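Local structure of adenylosuccinate lyase (Francisella tularensis subsp. tularensis SCHU S4, 4EEI) at residues 353-358 with 416-421. The protein probably catalyses two fumarate-releasing steps of purine biosynthesis, cleaving adenylosuccinate to AMP, and SAICAR to AICAR. Sequence-based numbering, arbitrary orientation.
Sequences SSFYLH and KTYLKE
Phe355 reaches from helix 352-363 to the last turn of helix 411-418, where Thr417 and Tyr418 receive it. Its CB meets the phenol oxygen first: Tyr418 OH lies 3.8 Å from Phe355 CB, a van der Waals contact. Beyond CB, CG is anti to the backbone N (chi1 170°), which carries the ring out toward Thr417. Two ring atoms do the touching, and the methyl approaches obliquely: Phe355 CD1 is 4.1 Å from Thr417 CG2, and Phe355 CE1, further out, closes to 3.9 Å of the same methyl. The other ortho carbon, Phe355 CD2, sits 3.7 Å above the Tyr356 ring plane, offset toward its rim. Thr417 suits its place because its two branches divide the work. OG1 hydrogen-bonds to the carbonyl oxygen of Gly413, one helical turn earlier, while CG2 gives the phenylalanine a greasy surface and also lies above one face of the Tyr418 ring, toward its rim. A tyrosine suits the neighbouring site, being long enough to span to Phe355. The contact is van der Waals packing and largely buried, joining two helices near the chain's C-terminal end. Pro407 and Met409 also pack on Phe355; Tyr418 lies against strand 143-149, and Cys188 of the second subunit packs on it.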
ATOM      1  N   SER B 353     -44.298  -2.222   5.153  1.00 49.26           N
ATOM      2  CA  SER B 353     -44.945  -1.406   4.131  1.00 50.87           C
ATOM      3  C   SER B 353     -44.519  -1.826   2.732  1.00 47.42           C
ATOM      4  O   SER B 353     -45.354  -1.945   1.830  1.00 44.64           O
ATOM      5  CB  SER B 353     -44.653   0.074   4.357  1.00 55.68           C
ATOM      6  OG  SER B 353     -45.267   0.522   5.548  1.00 60.03           O
ATOM      7  N   SER B 354     -43.223  -2.064   2.554  1.00 43.82           N
ATOM      8  CA  SER B 354     -42.729  -2.541   1.269  1.00 41.29           C
ATOM      9  C   SER B 354     -43.343  -3.896   0.928  1.00 40.70           C
ATOM     10  O   SER B 354     -43.661  -4.161  -0.229  1.00 41.10           O
ATOM     11  CB  SER B 354     -41.204  -2.637   1.251  1.00 39.92           C
ATOM     12  OG  SER B 354     -40.760  -3.156   0.008  1.00 40.61           O
ATOM     13  N   PHE B 355     -43.519  -4.744   1.937  1.00 39.31           N
ATOM     14  CA  PHE B 355     -44.130  -6.045   1.712  1.00 36.30           C
ATOM     15  C   PHE B 355     -45.546  -5.876   1.176  1.00 39.84           C
ATOM     16  O   PHE B 355     -45.883  -6.403   0.110  1.00 39.37           O
ATOM     17  CB  PHE B 355     -44.139  -6.883   2.990  1.00 37.95           C
ATOM     18  CG  PHE B 355     -44.964  -8.132   2.876  1.00 37.82           C
ATOM     19  CD1 PHE B 355     -44.468  -9.248   2.214  1.00 37.45           C
ATOM     20  CD2 PHE B 355     -46.250  -8.182   3.399  1.00 38.79           C
ATOM     21  CE1 PHE B 355     -45.230 -10.397   2.091  1.00 37.28           C
ATOM     22  CE2 PHE B 355     -47.017  -9.326   3.278  1.00 40.50           C
ATOM     23  CZ  PHE B 355     -46.505 -10.434   2.621  1.00 40.41           C
ATOM     24  N   TYR B 356     -46.361  -5.127   1.912  1.00 40.31           N
ATOM     25  CA  TYR B 356     -47.742  -4.856   1.519  1.00 42.93           C
ATOM     26  C   TYR B 356     -47.850  -4.093   0.205  1.00 43.94           C
ATOM     27  O   TYR B 356     -48.787  -4.313  -0.562  1.00 45.67           O
ATOM     28  CB  TYR B 356     -48.470  -4.088   2.621  1.00 44.72           C
ATOM     29  CG  TYR B 356     -48.700  -4.916   3.855  1.00 46.33           C
ATOM     30  CD1 TYR B 356     -49.357  -6.136   3.780  1.00 46.93           C
ATOM     31  CD2 TYR B 356     -48.239  -4.493   5.091  1.00 44.39           C
ATOM     32  CE1 TYR B 356     -49.564  -6.904   4.905  1.00 45.65           C
ATOM     33  CE2 TYR B 356     -48.438  -5.253   6.219  1.00 44.54           C
ATOM     34  CZ  TYR B 356     -49.100  -6.456   6.123  1.00 48.46           C
ATOM     35  OH  TYR B 356     -49.300  -7.212   7.256  1.00 48.10           O
ATOM     36  N   LEU B 357     -46.912  -3.185  -0.049  1.00 43.20           N
ATOM     37  CA  LEU B 357     -46.934  -2.444  -1.306  1.00 47.91           C
ATOM     38  C   LEU B 357     -46.780  -3.414  -2.471  1.00 46.42           C
ATOM     39  O   LEU B 357     -47.570  -3.394  -3.416  1.00 45.79           O
ATOM     40  CB  LEU B 357     -45.833  -1.380  -1.349  1.00 48.75           C
ATOM     41  CG  LEU B 357     -45.778  -0.570  -2.647  1.00 52.55           C
ATOM     42  CD1 LEU B 357     -47.155  -0.045  -3.009  1.00 56.04           C
ATOM     43  CD2 LEU B 357     -44.802   0.581  -2.537  1.00 55.60           C
ATOM     44  N   HIS B 358     -45.760  -4.265  -2.383  1.00 41.69           N
ATOM     45  CA  HIS B 358     -45.526  -5.294  -3.386  1.00 41.40           C
ATOM     46  C   HIS B 358     -46.709  -6.245  -3.494  1.00 42.78           C
ATOM     47  O   HIS B 358     -47.089  -6.651  -4.592  1.00 44.11           O
ATOM     48  CB  HIS B 358     -44.264  -6.086  -3.058  1.00 39.02           C
ATOM     49  CG  HIS B 358     -42.995  -5.391  -3.440  1.00 44.69           C
ATOM     50  ND1 HIS B 358     -42.363  -4.487  -2.611  1.00 45.31           N
ATOM     51  CD2 HIS B 358     -42.232  -5.477  -4.554  1.00 42.79           C
ATOM     52  CE1 HIS B 358     -41.265  -4.048  -3.201  1.00 44.26           C
ATOM     53  NE2 HIS B 358     -41.160  -4.635  -4.380  1.00 41.38           N
ATOM     54  N   LYS B 416     -41.760 -16.712   8.291  1.00 35.70           N
ATOM     55  CA  LYS B 416     -42.077 -17.480   7.091  1.00 38.61           C
ATOM     56  C   LYS B 416     -41.703 -16.734   5.834  1.00 37.13           C
ATOM     57  O   LYS B 416     -41.300 -17.335   4.836  1.00 37.69           O
ATOM     58  CB  LYS B 416     -43.575 -17.750   7.028  1.00 41.51           C
ATOM     59  CG  LYS B 416     -43.953 -19.199   7.176  1.00 53.32           C
ATOM     60  CD  LYS B 416     -43.739 -19.655   8.598  1.00 56.28           C
ATOM     61  CE  LYS B 416     -44.299 -21.053   8.816  1.00 60.54           C
ATOM     62  NZ  LYS B 416     -45.132 -21.111  10.048  1.00 60.37           N
ATOM     63  N   THR B 417     -41.861 -15.419   5.880  1.00 34.23           N
ATOM     64  CA  THR B 417     -41.679 -14.589   4.698  1.00 33.30           C
ATOM     65  C   THR B 417     -40.210 -14.324   4.427  1.00 31.85           C
ATOM     66  O   THR B 417     -39.722 -14.537   3.316  1.00 34.33           O
ATOM     67  CB  THR B 417     -42.434 -13.253   4.850  1.00 33.51           C
ATOM     68  OG1 THR B 417     -43.833 -13.518   5.021  1.00 35.95           O
ATOM     69  CG2 THR B 417     -42.241 -12.369   3.628  1.00 35.78           C
ATOM     70  N   TYR B 418     -39.498 -13.866   5.447  1.00 30.04           N
ATOM     71  CA  TYR B 418     -38.155 -13.355   5.246  1.00 28.25           C
ATOM     72  C   TYR B 418     -37.070 -14.418   5.341  1.00 30.48           C
ATOM     73  O   TYR B 418     -35.897 -14.135   5.097  1.00 30.62           O
ATOM     74  CB  TYR B 418     -37.896 -12.207   6.215  1.00 28.50           C
ATOM     75  CG  TYR B 418     -38.747 -11.002   5.904  1.00 30.73           C
ATOM     76  CD1 TYR B 418     -38.366 -10.107   4.918  1.00 27.83           C
ATOM     77  CD2 TYR B 418     -39.936 -10.769   6.583  1.00 33.24           C
ATOM     78  CE1 TYR B 418     -39.132  -9.004   4.622  1.00 29.76           C
ATOM     79  CE2 TYR B 418     -40.717  -9.666   6.289  1.00 32.55           C
ATOM     80  CZ  TYR B 418     -40.309  -8.789   5.305  1.00 32.55           C
ATOM     81  OH  TYR B 418     -41.072  -7.684   5.002  1.00 33.57           O
ATOM     82  N   LEU B 419     -37.464 -15.635   5.699  1.00 32.54           N
ATOM     83  CA  LEU B 419     -36.535 -16.760   5.724  1.00 33.41           C
ATOM     84  C   LEU B 419     -36.992 -17.858   4.763  1.00 34.25           C
ATOM     85  O   LEU B 419     -36.548 -19.005   4.860  1.00 31.75           O
ATOM     86  CB  LEU B 419     -36.395 -17.314   7.145  1.00 38.52           C
ATOM     87  CG  LEU B 419     -35.304 -16.699   8.029  1.00 39.77           C
ATOM     88  CD1 LEU B 419     -35.567 -15.241   8.357  1.00 41.31           C
ATOM     89  CD2 LEU B 419     -35.148 -17.496   9.305  1.00 43.48           C
ATOM     90  N   LYS B 420     -37.875 -17.490   3.837  1.00 32.58           N
ATOM     91  CA  LYS B 420     -38.471 -18.423   2.875  1.00 36.72           C
ATOM     92  C   LYS B 420     -37.442 -19.251   2.093  1.00 33.40           C
ATOM     93  O   LYS B 420     -37.640 -20.444   1.871  1.00 33.22           O
ATOM     94  CB  LYS B 420     -39.353 -17.646   1.889  1.00 41.25           C
ATOM     95  CG  LYS B 420     -40.048 -18.492   0.826  1.00 45.28           C
ATOM     96  CD  LYS B 420     -40.691 -17.603  -0.257  1.00 48.55           C
ATOM     97  CE  LYS B 420     -39.640 -16.973  -1.189  1.00 46.78           C
ATOM     98  NZ  LYS B 420     -39.969 -15.582  -1.646  1.00 42.33           N
ATOM     99  N   GLU B 421     -36.346 -18.623   1.683  1.00 27.99           N
ATOM    100  CA  GLU B 421     -35.380 -19.292   0.814  1.00 30.30           C
ATOM    101  C   GLU B 421     -34.098 -19.721   1.529  1.00 28.57           C
ATOM    102  O   GLU B 421     -33.123 -20.110   0.878  1.00 26.21           O
ATOM    103  CB  GLU B 421     -35.015 -18.387  -0.369  1.00 30.39           C
ATOM    104  CG  GLU B 421     -36.191 -18.025  -1.272  1.00 37.62           C
ATOM    105  CD  GLU B 421     -36.547 -19.126  -2.251  1.00 46.24           C
ATOM    106  OE1 GLU B 421     -35.942 -20.213  -2.186  1.00 53.38           O
ATOM    107  OE2 GLU B 421     -37.430 -18.907  -3.093  1.00 51.89           O
TER